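Local coordinates for protein aclacinomycin oxidoreductase (AknOx) (Streptomyces galilaeus, PDB 2IPI) that oxidises the terminal sugar of aclacinomycins in two successive steps, using bicovalently bound FAD and molecular oxygen, to give aclacinomycin A and then aclacinomycin Y, at residues A[453-467]-A[480-492]. Numbering follows the deposited sequence.
Sequences GGVPVPDDRTEGTFI and NTSGVPWYTLYYK
Lys-492 and Glu-463 form a salt bridge, NZ to OE1 at 2.9 Å. The lysine meets the carboxylate on its anti side, 17° out of the plane. Bends at chi3 (70°) and chi4 bring NZ to the carboxylate after CG has passed Pro-458 CG at 3.8 Å. The other carboxylate oxygen, OE2, accepts from Asp-417 N and Ser-418 OG, so both oxygens are engaged. Deeper in, Leu-489 puts CD2 against Pro-458 CD (4.0 Å), and its CD1 faces Val-455. Val-457 CG1 meets Val-484 CG2 nearer the surface. The Leu-489 carbonyl oxygen accepts from Thr-465 N at 3.1 Å, with the donor 50° above the carbonyl plane. Gly-464 CA also brings a C-H to this oxygen. Thr-465 CG2 lies 3.3 Å from Tyr-490 CE2, side chains pointing the same way. Ile-467 CG2 reaches Tyr-491 CE1 at 3.4 Å. Outside the pair, Tyr-490 OH is hydrogen-bonded to Tyr-469 O and Tyr-491 OH to Gly-214 O. Phe-466 touches FAD and packs edge-to-face with the catalytic Tyr-469. The contact thus joins helix 486-491 and its flanking residues to the loop leading into the active site. Lys-492 and the two OE2 donors would probably favour the ionised form of buried Glu-463.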
# COMPACT_ATOMS: atom_id res chain seq x y z
N GLY A 453 -3.85 -13.71 19.99
CA GLY A 453 -3.40 -12.58 20.78
C GLY A 453 -3.55 -11.28 20.00
O GLY A 453 -2.76 -10.36 20.01
N GLY A 454 -4.64 -11.24 19.25
CA GLY A 454 -5.19 -10.07 18.65
C GLY A 454 -4.46 -9.61 17.40
O GLY A 454 -4.67 -8.45 17.02
N VAL A 455 -3.65 -10.51 16.85
CA VAL A 455 -2.87 -10.17 15.66
C VAL A 455 -2.85 -11.29 14.63
O VAL A 455 -2.93 -12.47 14.95
CB VAL A 455 -1.41 -9.80 15.99
CG1 VAL A 455 -1.35 -8.62 16.95
CG2 VAL A 455 -0.68 -11.01 16.57
N PRO A 456 -2.73 -10.92 13.36
CA PRO A 456 -2.56 -11.94 12.33
C PRO A 456 -1.11 -12.44 12.31
O PRO A 456 -0.27 -11.83 11.63
CB PRO A 456 -2.86 -11.20 11.04
CG PRO A 456 -2.52 -9.77 11.34
CD PRO A 456 -2.74 -9.56 12.81
N VAL A 457 -0.88 -13.51 13.04
CA VAL A 457 0.41 -14.19 13.06
C VAL A 457 0.57 -15.09 11.85
O VAL A 457 -0.26 -15.96 11.58
CB VAL A 457 0.55 -15.08 14.32
CG1 VAL A 457 1.90 -15.80 14.29
CG2 VAL A 457 0.37 -14.26 15.58
N PRO A 458 1.66 -14.93 11.10
CA PRO A 458 1.90 -15.85 9.99
C PRO A 458 1.94 -17.30 10.49
O PRO A 458 2.79 -17.66 11.30
CB PRO A 458 3.26 -15.40 9.44
CG PRO A 458 3.41 -13.98 9.90
CD PRO A 458 2.71 -13.90 11.23
N ASP A 459 0.99 -18.07 9.97
CA ASP A 459 0.76 -19.47 10.26
C ASP A 459 -0.00 -20.09 9.09
O ASP A 459 0.04 -19.54 7.97
CB ASP A 459 0.02 -19.64 11.58
CG ASP A 459 -1.24 -18.81 11.68
OD1 ASP A 459 -2.00 -18.76 10.70
OD2 ASP A 459 -1.48 -18.19 12.74
N ASP A 460 -0.71 -21.20 9.29
CA ASP A 460 -1.38 -21.82 8.17
C ASP A 460 -2.59 -21.02 7.69
O ASP A 460 -3.19 -21.35 6.67
CB ASP A 460 -1.85 -23.25 8.52
CG ASP A 460 -2.15 -24.01 7.22
OD1 ASP A 460 -3.32 -24.04 6.78
OD2 ASP A 460 -1.18 -24.55 6.65
N ARG A 461 -2.95 -19.97 8.42
CA ARG A 461 -4.15 -19.22 8.10
C ARG A 461 -3.90 -17.79 7.63
O ARG A 461 -4.73 -17.30 6.86
CB ARG A 461 -5.09 -19.18 9.33
CG ARG A 461 -5.79 -20.54 9.51
CD ARG A 461 -7.14 -20.33 10.18
NE ARG A 461 -8.24 -20.21 9.24
CZ ARG A 461 -8.84 -21.17 8.56
NH1 ARG A 461 -8.44 -22.43 8.69
NH2 ARG A 461 -9.84 -20.85 7.73
N THR A 462 -2.83 -17.15 8.08
CA THR A 462 -2.50 -15.80 7.66
C THR A 462 -1.01 -15.68 7.33
O THR A 462 -0.27 -16.63 7.52
CB THR A 462 -2.84 -14.71 8.70
OG1 THR A 462 -1.72 -14.46 9.56
CG2 THR A 462 -3.99 -15.14 9.59
N GLU A 463 -0.60 -14.52 6.84
CA GLU A 463 0.80 -14.21 6.53
C GLU A 463 1.18 -12.84 7.07
O GLU A 463 1.99 -12.11 6.50
CB GLU A 463 1.01 -14.26 5.02
CG GLU A 463 1.48 -15.59 4.51
CD GLU A 463 2.14 -15.58 3.14
OE1 GLU A 463 3.28 -16.09 3.06
OE2 GLU A 463 1.54 -15.06 2.19
N GLY A 464 0.57 -12.48 8.20
CA GLY A 464 0.94 -11.23 8.87
C GLY A 464 0.20 -10.04 8.30
O GLY A 464 -0.95 -10.10 7.85
N THR A 465 0.88 -8.88 8.32
CA THR A 465 0.21 -7.71 7.71
C THR A 465 1.19 -6.99 6.79
O THR A 465 2.28 -7.53 6.59
CB THR A 465 -0.43 -6.84 8.79
OG1 THR A 465 -1.00 -5.68 8.18
CG2 THR A 465 0.55 -6.37 9.84
N PHE A 466 0.82 -5.87 6.21
CA PHE A 466 1.48 -5.17 5.11
C PHE A 466 2.21 -3.92 5.55
O PHE A 466 1.58 -3.09 6.21
CB PHE A 466 0.37 -4.79 4.12
CG PHE A 466 0.75 -4.05 2.85
CD1 PHE A 466 1.87 -4.40 2.13
CD2 PHE A 466 -0.04 -3.01 2.40
CE1 PHE A 466 2.20 -3.71 0.97
CE2 PHE A 466 0.27 -2.33 1.24
CZ PHE A 466 1.39 -2.68 0.52
N ILE A 467 3.48 -3.71 5.22
CA ILE A 467 4.19 -2.54 5.73
C ILE A 467 3.53 -1.21 5.42
O ILE A 467 3.61 -0.27 6.22
CB ILE A 467 5.66 -2.47 5.24
CG1 ILE A 467 5.77 -2.11 3.76
CG2 ILE A 467 6.41 -3.74 5.56
CD1 ILE A 467 6.41 -3.17 2.91
N ASN A 480 -2.42 -6.55 21.95
CA ASN A 480 -2.46 -7.81 21.21
C ASN A 480 -1.07 -8.42 21.11
O ASN A 480 -0.30 -8.44 22.07
CB ASN A 480 -3.10 -7.59 19.85
CG ASN A 480 -4.19 -6.56 19.74
OD1 ASN A 480 -4.35 -5.60 20.50
ND2 ASN A 480 -5.06 -6.68 18.73
N THR A 481 -0.70 -8.95 19.94
CA THR A 481 0.63 -9.48 19.69
C THR A 481 1.08 -10.48 20.74
O THR A 481 1.92 -10.15 21.59
CB THR A 481 1.68 -8.34 19.66
OG1 THR A 481 1.04 -7.07 19.85
CG2 THR A 481 2.40 -8.29 18.33
N SER A 482 0.57 -11.72 20.76
CA SER A 482 1.04 -12.61 21.82
C SER A 482 2.24 -13.46 21.42
O SER A 482 2.16 -14.54 20.84
CB SER A 482 -0.11 -13.47 22.35
OG SER A 482 -0.56 -12.94 23.59
N GLY A 483 3.39 -12.93 21.81
CA GLY A 483 4.66 -13.60 21.67
C GLY A 483 5.40 -13.25 20.41
O GLY A 483 6.62 -13.42 20.37
N VAL A 484 4.69 -12.77 19.39
CA VAL A 484 5.27 -12.50 18.08
C VAL A 484 5.63 -11.03 17.93
O VAL A 484 4.82 -10.15 18.24
CB VAL A 484 4.29 -12.94 16.98
CG1 VAL A 484 4.89 -12.75 15.60
CG2 VAL A 484 3.89 -14.40 17.21
N PRO A 485 6.84 -10.75 17.46
CA PRO A 485 7.29 -9.36 17.32
C PRO A 485 6.68 -8.69 16.10
O PRO A 485 6.19 -9.39 15.21
CB PRO A 485 8.80 -9.48 17.15
CG PRO A 485 9.08 -10.91 16.85
CD PRO A 485 7.85 -11.72 17.03
N TRP A 486 6.70 -7.36 16.06
CA TRP A 486 6.11 -6.65 14.93
C TRP A 486 6.80 -6.99 13.61
O TRP A 486 6.20 -6.98 12.53
CB TRP A 486 6.18 -5.13 15.17
CG TRP A 486 7.61 -4.67 15.19
CD1 TRP A 486 8.53 -4.75 16.20
CD2 TRP A 486 8.28 -4.06 14.08
NE1 TRP A 486 9.73 -4.21 15.79
CE2 TRP A 486 9.59 -3.79 14.49
CE3 TRP A 486 7.87 -3.72 12.78
CZ2 TRP A 486 10.51 -3.19 13.62
CZ3 TRP A 486 8.78 -3.13 11.94
CH2 TRP A 486 10.10 -2.87 12.36
N TYR A 487 8.10 -7.28 13.68
CA TYR A 487 8.85 -7.46 12.43
C TYR A 487 8.58 -8.83 11.81
O TYR A 487 8.60 -9.00 10.59
CB TYR A 487 10.35 -7.24 12.62
CG TYR A 487 11.01 -7.95 13.77
CD1 TYR A 487 11.45 -7.24 14.88
CD2 TYR A 487 11.18 -9.33 13.77
CE1 TYR A 487 12.04 -7.88 15.95
CE2 TYR A 487 11.78 -9.97 14.84
CZ TYR A 487 12.21 -9.24 15.93
OH TYR A 487 12.81 -9.88 17.00
N THR A 488 8.30 -9.84 12.64
CA THR A 488 7.80 -11.11 12.14
C THR A 488 6.50 -10.87 11.37
O THR A 488 6.27 -11.39 10.29
CB THR A 488 7.55 -12.09 13.31
OG1 THR A 488 8.82 -12.34 13.95
CG2 THR A 488 6.98 -13.42 12.83
N LEU A 489 5.66 -10.04 11.99
CA LEU A 489 4.34 -9.78 11.46
C LEU A 489 4.44 -9.22 10.04
O LEU A 489 3.73 -9.67 9.16
CB LEU A 489 3.56 -8.81 12.34
CG LEU A 489 3.09 -9.32 13.71
CD1 LEU A 489 2.11 -8.33 14.31
CD2 LEU A 489 2.45 -10.70 13.62
N TYR A 490 5.34 -8.24 9.86
CA TYR A 490 5.39 -7.57 8.56
C TYR A 490 6.30 -8.23 7.54
O TYR A 490 6.07 -8.13 6.32
CB TYR A 490 5.85 -6.12 8.78
CG TYR A 490 4.79 -5.15 9.23
CD1 TYR A 490 4.96 -4.43 10.41
CD2 TYR A 490 3.62 -4.91 8.52
CE1 TYR A 490 4.02 -3.52 10.86
CE2 TYR A 490 2.67 -4.00 8.96
CZ TYR A 490 2.86 -3.31 10.13
OH TYR A 490 1.92 -2.39 10.58
N TYR A 491 7.39 -8.88 7.94
CA TYR A 491 8.39 -9.34 6.98
C TYR A 491 8.69 -10.83 7.06
O TYR A 491 9.52 -11.30 6.25
CB TYR A 491 9.72 -8.61 7.24
CG TYR A 491 9.71 -7.11 7.26
CD1 TYR A 491 9.49 -6.36 6.10
CD2 TYR A 491 9.92 -6.41 8.44
CE1 TYR A 491 9.49 -4.97 6.14
CE2 TYR A 491 9.91 -5.03 8.49
CZ TYR A 491 9.69 -4.32 7.33
OH TYR A 491 9.70 -2.95 7.43
N LYS A 492 8.11 -11.56 7.99
CA LYS A 492 8.40 -12.97 8.23
C LYS A 492 9.89 -13.25 8.21
O LYS A 492 10.65 -12.46 8.76
CB LYS A 492 7.66 -13.84 7.20
CG LYS A 492 6.15 -13.60 7.30
CD LYS A 492 5.45 -14.06 6.02
CE LYS A 492 5.46 -15.57 5.89
NZ LYS A 492 4.11 -16.20 5.80